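Long-range contacts in ESX-1 secretion system protein eccD1 (Mycobacterium tuberculosis, PDB 4KV2), which forms part of the ESX-1 type VII secretion system, which delivers virulence factors including EsxA and EsxB to host cells, and is seen here as the protein's ubiquitin-like domain: residues A[5-10]-A[18-23]; A[62-67]-A[87-92]; A[25-30]-A[75-80]. One frame throughout, in Å; residues are numbered along the deposited sequence.

How the contacts relate
The three contacts hold together a ubiquitin-like domain of the YukD family. Contact 1 is the N-terminal beta hairpin and closes before the others open. Contact 2 pairs strand 62-64 with the last strand, 86-91. Contact 3 joins two loops, and its segments alternate along the chain with those of contact 2. Strands 5-12 and 86-91 lie side by side, so contacts 1 and 2 belong to one mixed sheet, with centres about 13 Å apart. Contact 3 lies about 11 Å from contact 1 and 13 Å from contact 2, centre to centre. Phe63 packs on Leu21, Met27 and Tyr30, so all three contacts share one apolar interior. Contacts 1 and 3 also touch the second subunit.

Contact 1. Residues A[5-10]-A[18-23]; sequences TTRVTI and DLVLPA
Thr9 OG1 donates to Asp18 OD1 at 2.8 Å. The hydroxyl meets the carboxylate from above its plane, and the two side chains lie alongside each other. Thr9 OG1 and Asp18 CG both stand beside their own backbone N, anti to the carbonyl carbon (chi1 -63° and -68°), which lets the hydroxyl and the carboxylate rise side by side. The backbones form an antiparallel hairpin with two hydrogen-bonded pairs, Thr6 with Leu21 and Val8 with Leu19. Each pair has two bonds; Leu19 N to Val8 O is 2.8 Å.

Arg7 and Val20 share the sheet face with Thr9 and Asp18. In one of its two deposited conformers, the arginine chain bends at chi2 (56°) and lays its guanidinium over Val20, with CG1 above the centre of one face. Thr5 CB touches Val20 CG1 at 3.6 Å.

The face with Val8, Leu19 and Leu21 is mostly apolar. Val8 CG2 meets Leu21 CD1 at 3.5 Å, the two side chains crossing at about a right angle. Ile10 CG1 and Leu19 CD1 are equally close, also 3.5 Å. Both pairs are tighter than usual for carbon atoms.

This hairpin is the first structural unit of the ubiquitin-like fold. Strand 5-12 also pairs with strand 86-91, where Val8 and Ile10 pack on Leu88. Helix 31-41 lies against this face, with Leu38 on Ile10 and Thr34 on Leu19.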
# COMPACT_ATOMS: atom_id res chain seq x y z
N THR A 5 4.72 3.87 10.30
CA THR A 5 5.26 3.27 9.08
C THR A 5 6.70 2.82 9.30
O THR A 5 7.38 3.26 10.23
CB THR A 5 5.24 4.26 7.90
OG1 THR A 5 5.90 5.45 8.31
CG2 THR A 5 3.85 4.60 7.44
N THR A 6 7.16 1.94 8.41
CA THR A 6 8.53 1.46 8.41
C THR A 6 9.05 1.48 6.98
O THR A 6 8.35 1.13 6.02
CB THR A 6 8.64 0.02 9.01
OG1 THR A 6 8.21 -0.00 10.37
CG2 THR A 6 10.07 -0.52 8.95
N ARG A 7 10.30 1.91 6.86
CA ARG A 7 11.01 1.91 5.58
C ARG A 7 11.63 0.55 5.37
O ARG A 7 12.42 0.09 6.21
CB ARG A 7 12.12 2.96 5.57
CG ARG A 7 11.70 4.32 5.05
CD ARG A 7 10.53 4.84 5.86
NE ARG A 7 10.06 6.15 5.43
CZ ARG A 7 9.07 6.78 6.04
NH1 ARG A 7 8.50 6.20 7.09
NH2 ARG A 7 8.66 7.95 5.61
N VAL A 8 11.28 -0.10 4.27
CA VAL A 8 11.90 -1.36 3.90
C VAL A 8 12.39 -1.27 2.48
O VAL A 8 11.92 -0.42 1.71
CB VAL A 8 10.97 -2.59 4.08
CG1 VAL A 8 10.44 -2.66 5.51
CG2 VAL A 8 9.85 -2.57 3.07
N THR A 9 13.36 -2.10 2.14
CA THR A 9 13.85 -2.18 0.78
C THR A 9 13.57 -3.62 0.34
O THR A 9 13.98 -4.56 1.00
CB THR A 9 15.35 -1.91 0.74
OG1 THR A 9 15.63 -0.57 1.17
CG2 THR A 9 15.88 -2.12 -0.67
N ILE A 10 12.89 -3.76 -0.79
CA ILE A 10 12.63 -5.06 -1.38
C ILE A 10 13.71 -5.40 -2.40
O ILE A 10 13.94 -4.63 -3.34
CB ILE A 10 11.27 -5.10 -2.12
CG1 ILE A 10 10.13 -4.68 -1.19
CG2 ILE A 10 11.02 -6.49 -2.72
CD1 ILE A 10 10.06 -5.43 0.13
N ASP A 18 12.85 0.73 -2.68
CA ASP A 18 12.50 1.23 -1.35
C ASP A 18 11.01 1.44 -1.25
O ASP A 18 10.43 2.08 -2.13
CB ASP A 18 13.24 2.52 -1.02
CG ASP A 18 14.74 2.32 -0.85
OD1 ASP A 18 15.23 1.16 -0.95
OD2 ASP A 18 15.45 3.33 -0.64
N LEU A 19 10.40 0.92 -0.17
CA LEU A 19 8.96 1.11 0.12
C LEU A 19 8.75 1.69 1.51
O LEU A 19 9.64 1.61 2.36
CB LEU A 19 8.20 -0.22 0.07
CG LEU A 19 8.33 -1.06 -1.21
CD1 LEU A 19 7.58 -2.36 -0.98
CD2 LEU A 19 7.78 -0.31 -2.42
N VAL A 20 7.57 2.25 1.72
CA VAL A 20 7.11 2.69 3.05
C VAL A 20 5.84 1.89 3.34
O VAL A 20 4.85 2.06 2.64
CB VAL A 20 6.80 4.18 3.08
CG1 VAL A 20 6.34 4.61 4.48
CG2 VAL A 20 8.01 5.00 2.65
N LEU A 21 5.89 1.05 4.37
CA LEU A 21 4.82 0.13 4.67
C LEU A 21 4.27 0.40 6.06
O LEU A 21 4.98 0.92 6.90
CB LEU A 21 5.34 -1.30 4.60
CG LEU A 21 5.91 -1.75 3.25
CD1 LEU A 21 6.45 -3.16 3.32
CD2 LEU A 21 4.85 -1.60 2.18
N PRO A 22 3.02 0.02 6.30
CA PRO A 22 2.48 0.13 7.66
C PRO A 22 3.26 -0.74 8.64
O PRO A 22 3.44 -1.97 8.40
CB PRO A 22 1.06 -0.40 7.53
CG PRO A 22 0.76 -0.49 6.08
CD PRO A 22 2.07 -0.60 5.36
N ALA A 23 3.66 -0.14 9.75
CA ALA A 23 4.45 -0.84 10.75
C ALA A 23 3.64 -1.77 11.65
O ALA A 23 4.19 -2.76 12.08
CB ALA A 23 5.18 0.18 11.62

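Contact 2. Residues A[62-67]-A[87-92]; sequences AFARPG and LLTLVS
Ala62 to Ala64 runs antiparallel to Thr89 to Val91, with Ala62-Val91 and Ala64-Thr89 as hydrogen-bonded pairs and Phe63-Leu90 as the non-hydrogen-bonded pair between them. Val91 N reaches Ala62 O at 2.9 Å. Ala64 O takes two donors from Thr89: the backbone N and, at 3.0 Å, OG1. The hydroxyl comes from above the carbonyl plane. The chi1 of 59° sets OG1 between the threonine's own backbone N and carbonyl carbon, within reach of this oxygen.

On one face, Phe63 lies alongside Leu90, and its CE1 is 4.0 Å from Leu90 CD2. Leu88 CD1 approaches CD1 of the same ring. Ile31 of helix 31-41 packs on both Phe63 and Leu90. On the other face, Val91 CG2 touches Ala64 CB at 3.9 Å. Past the strand end, Pro66 CG rests near Leu87 CB and Thr89 CG2.

A water continues the polar network, donating to Thr89 OG1 and accepting from Gly67 N. The contact thus joins an apolar face of the ubiquitin-like core to a polar edge, where Thr89 of strand 86-91 ties itself to Ala64 and, through the water, to Gly67 just past strand 62-64.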
# COMPACT_ATOMS: atom_id res chain seq x y z
N ALA A 62 4.39 -13.92 0.85
CA ALA A 62 4.78 -13.42 2.19
C ALA A 62 6.09 -12.67 2.02
O ALA A 62 6.75 -12.80 0.99
CB ALA A 62 4.92 -14.55 3.19
N PHE A 63 6.42 -11.88 3.03
CA PHE A 63 7.72 -11.23 3.12
C PHE A 63 8.69 -12.17 3.82
O PHE A 63 8.29 -12.98 4.68
CB PHE A 63 7.66 -9.97 3.93
CG PHE A 63 6.81 -8.89 3.32
CD1 PHE A 63 7.30 -8.10 2.29
CD2 PHE A 63 5.51 -8.66 3.77
CE1 PHE A 63 6.53 -7.08 1.75
CE2 PHE A 63 4.74 -7.65 3.21
CZ PHE A 63 5.26 -6.85 2.20
N ALA A 64 9.95 -12.07 3.45
CA ALA A 64 11.00 -12.84 4.09
C ALA A 64 12.28 -12.04 4.09
O ALA A 64 12.59 -11.30 3.14
CB ALA A 64 11.22 -14.16 3.38
N ARG A 65 13.05 -12.17 5.15
CA ARG A 65 14.42 -11.70 5.12
C ARG A 65 15.18 -12.56 4.11
O ARG A 65 14.88 -13.74 3.98
CB ARG A 65 15.04 -11.77 6.50
CG ARG A 65 14.52 -10.65 7.39
CD ARG A 65 15.30 -10.59 8.68
NE ARG A 65 14.77 -9.63 9.63
CZ ARG A 65 13.85 -9.88 10.56
NH1 ARG A 65 13.30 -11.09 10.69
NH2 ARG A 65 13.48 -8.90 11.38
N PRO A 66 16.14 -11.98 3.37
CA PRO A 66 16.73 -12.77 2.27
C PRO A 66 17.26 -14.14 2.68
O PRO A 66 18.08 -14.24 3.59
CB PRO A 66 17.88 -11.88 1.78
CG PRO A 66 17.45 -10.49 2.11
CD PRO A 66 16.71 -10.62 3.41
N GLY A 67 16.77 -15.19 2.01
CA GLY A 67 17.24 -16.55 2.26
C GLY A 67 16.64 -17.22 3.49
O GLY A 67 16.99 -18.34 3.81
N LEU A 87 16.26 -5.11 4.57
CA LEU A 87 16.04 -5.78 3.30
C LEU A 87 15.03 -6.91 3.51
O LEU A 87 15.21 -7.77 4.39
CB LEU A 87 17.32 -6.44 2.74
CG LEU A 87 18.42 -5.61 2.11
CD1 LEU A 87 19.35 -6.49 1.28
CD2 LEU A 87 17.81 -4.54 1.23
N LEU A 88 14.00 -6.90 2.68
CA LEU A 88 13.08 -8.00 2.55
C LEU A 88 12.98 -8.53 1.13
O LEU A 88 13.36 -7.87 0.15
CB LEU A 88 11.69 -7.57 3.07
CG LEU A 88 11.61 -7.22 4.56
CD1 LEU A 88 10.20 -6.71 4.95
CD2 LEU A 88 11.96 -8.39 5.43
N THR A 89 12.47 -9.76 1.02
CA THR A 89 12.16 -10.36 -0.27
C THR A 89 10.67 -10.73 -0.29
O THR A 89 10.02 -10.74 0.75
CB THR A 89 13.03 -11.60 -0.56
OG1 THR A 89 12.83 -12.59 0.47
CG2 THR A 89 14.50 -11.23 -0.63
N LEU A 90 10.13 -11.00 -1.48
CA LEU A 90 8.78 -11.53 -1.61
C LEU A 90 8.90 -12.99 -2.02
O LEU A 90 9.62 -13.32 -2.96
CB LEU A 90 7.98 -10.75 -2.65
CG LEU A 90 7.43 -9.41 -2.17
CD1 LEU A 90 7.03 -8.58 -3.39
CD2 LEU A 90 6.25 -9.66 -1.23
N VAL A 91 8.21 -13.87 -1.29
CA VAL A 91 8.32 -15.31 -1.51
C VAL A 91 6.93 -15.93 -1.55
O VAL A 91 6.03 -15.46 -0.88
CB VAL A 91 9.18 -16.00 -0.42
CG1 VAL A 91 10.62 -15.47 -0.49
CG2 VAL A 91 8.62 -15.81 0.98
N SER A 92 6.76 -17.00 -2.33
CA SER A 92 5.48 -17.72 -2.38
C SER A 92 5.69 -19.20 -2.57
O SER A 92 4.75 -19.97 -2.71
CB SER A 92 4.60 -17.17 -3.50
OG SER A 92 5.16 -17.47 -4.77
OXT SER A 92 6.83 -19.64 -2.58
O HOH W 1 14.31 -14.91 0.24

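Contact 3. Residues A[25-30]-A[75-80]; sequences VPMETY and QSLDDA
Met27 and Gln75 join two loops of the ubiquitin-like fold through a backbone bond. One loop leads from strand 15-22 into helix 31-41. The other runs between strands 62-64 and 86-91. The bond from Met27 N to Gln75 O, 2.9 Å, is nearly straight, with an N-H...O angle of 174°. Met27 CE also comes within 3.2 Å of Gln75 O, a close contact and not a bond. Two CA-H...O contacts flank the backbone bond, from Pro26 CA to Gln75 O and from Ser76 CA to Val25 O.

Hydrogen bonds inside each segment shape the two turns. Ser76 forms an ST motif: its OG accepts from Asp79 N at 3.0 Å. Asp79 returns a bond, with OD2 accepting from Ser76 N from above the carboxylate plane. In the other loop, Pro26 O accepts from both the backbone N and OG1 of Thr29, which reach it from the same face of its plane.

Apolar packing fills in between the loops. Met27 bends at its last torsion (chi3 -90°), which brings CE back over the other loop, 4.1 Å from Ala80 CB. Its SD lies 4.0 Å from Leu77 CD2, and the two side chains cross at about a right angle. Tyr30 sits at the N-cap position, right before helix 31-41. Phe63 of strand 62-64 packs on both Met27 and Tyr30. Val37 of the second subunit also packs on Tyr30, so the contact borders the dimer interface.

Water links the loops a second time. One molecule donates to Val25 O and accepts from Leu77 N. It also accepts from Tyr30 OH, which lies 2.6 Å from the water oxygen and 3.4 Å from Leu77 CD1.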
# COMPACT_ATOMS: atom_id res chain seq x y z
N VAL A 25 0.16 -2.95 11.33
CA VAL A 25 -0.94 -3.67 10.74
C VAL A 25 -0.40 -5.01 10.23
O VAL A 25 0.72 -5.06 9.71
CB VAL A 25 -1.49 -2.85 9.56
CG1 VAL A 25 -2.56 -3.59 8.79
CG2 VAL A 25 -2.02 -1.52 10.07
N PRO A 26 -1.20 -6.09 10.33
CA PRO A 26 -0.71 -7.37 9.85
C PRO A 26 -0.30 -7.33 8.38
O PRO A 26 -0.95 -6.69 7.56
CB PRO A 26 -1.90 -8.31 10.07
CG PRO A 26 -2.57 -7.73 11.26
CD PRO A 26 -2.49 -6.24 11.03
N MET A 27 0.79 -8.00 8.09
CA MET A 27 1.31 -8.08 6.72
C MET A 27 0.30 -8.60 5.69
O MET A 27 0.26 -8.09 4.58
CB MET A 27 2.58 -8.92 6.70
CG MET A 27 3.83 -8.19 7.18
SD MET A 27 5.30 -9.22 7.40
CE MET A 27 5.17 -9.75 9.11
N GLU A 28 -0.55 -9.55 6.08
CA GLU A 28 -1.60 -10.07 5.18
C GLU A 28 -2.56 -9.00 4.64
O GLU A 28 -3.14 -9.18 3.58
CB GLU A 28 -2.41 -11.22 5.85
CG GLU A 28 -3.12 -10.86 7.13
CD GLU A 28 -3.54 -12.05 7.98
OE1 GLU A 28 -3.20 -13.22 7.65
OE2 GLU A 28 -4.22 -11.82 9.01
N THR A 29 -2.69 -7.88 5.36
CA THR A 29 -3.65 -6.83 5.02
C THR A 29 -3.22 -6.06 3.75
O THR A 29 -4.06 -5.56 3.00
CB THR A 29 -3.81 -5.82 6.19
OG1 THR A 29 -4.01 -6.54 7.42
CG2 THR A 29 -4.99 -4.90 5.96
N TYR A 30 -1.92 -6.00 3.50
CA TYR A 30 -1.40 -5.22 2.39
C TYR A 30 -0.44 -5.95 1.47
O TYR A 30 -0.01 -5.39 0.47
CB TYR A 30 -0.73 -3.91 2.90
CG TYR A 30 0.43 -4.16 3.85
CD1 TYR A 30 1.72 -4.36 3.36
CD2 TYR A 30 0.23 -4.19 5.22
CE1 TYR A 30 2.78 -4.59 4.23
CE2 TYR A 30 1.28 -4.40 6.10
CZ TYR A 30 2.56 -4.59 5.60
OH TYR A 30 3.59 -4.82 6.47
N GLN A 75 1.24 -11.34 11.46
CA GLN A 75 2.04 -10.44 12.27
C GLN A 75 2.30 -9.16 11.49
O GLN A 75 2.24 -9.16 10.28
CB GLN A 75 3.35 -11.10 12.67
CG GLN A 75 3.20 -12.06 13.83
CD GLN A 75 4.52 -12.72 14.24
OE1 GLN A 75 5.62 -12.13 14.11
NE2 GLN A 75 4.43 -13.95 14.71
N SER A 76 2.54 -8.07 12.22
CA SER A 76 2.97 -6.80 11.65
C SER A 76 4.49 -6.82 11.52
O SER A 76 5.17 -7.66 12.13
CB SER A 76 2.57 -5.66 12.59
OG SER A 76 3.27 -5.78 13.84
N LEU A 77 5.02 -5.90 10.72
CA LEU A 77 6.49 -5.68 10.66
C LEU A 77 7.11 -5.39 12.03
O LEU A 77 8.24 -5.83 12.32
CB LEU A 77 6.81 -4.57 9.67
CG LEU A 77 6.51 -4.88 8.20
CD1 LEU A 77 6.62 -3.60 7.40
CD2 LEU A 77 7.47 -5.92 7.62
N ASP A 78 6.39 -4.66 12.89
CA ASP A 78 6.87 -4.41 14.26
C ASP A 78 6.97 -5.72 15.04
O ASP A 78 7.98 -5.97 15.70
CB ASP A 78 5.93 -3.48 15.03
CG ASP A 78 6.03 -2.02 14.61
OD1 ASP A 78 7.03 -1.58 14.02
OD2 ASP A 78 5.07 -1.28 14.91
N ASP A 79 5.91 -6.53 14.99
CA ASP A 79 5.88 -7.85 15.65
C ASP A 79 7.08 -8.69 15.20
O ASP A 79 7.71 -9.34 16.02
CB ASP A 79 4.62 -8.65 15.28
CG ASP A 79 3.33 -8.06 15.85
OD1 ASP A 79 3.35 -7.35 16.88
OD2 ASP A 79 2.27 -8.33 15.23
N ALA A 80 7.39 -8.63 13.90
CA ALA A 80 8.50 -9.41 13.34
C ALA A 80 9.87 -8.78 13.57
O ALA A 80 10.88 -9.32 13.10
CB ALA A 80 8.29 -9.63 11.84
O HOH W 2 3.22 -4.39 9.02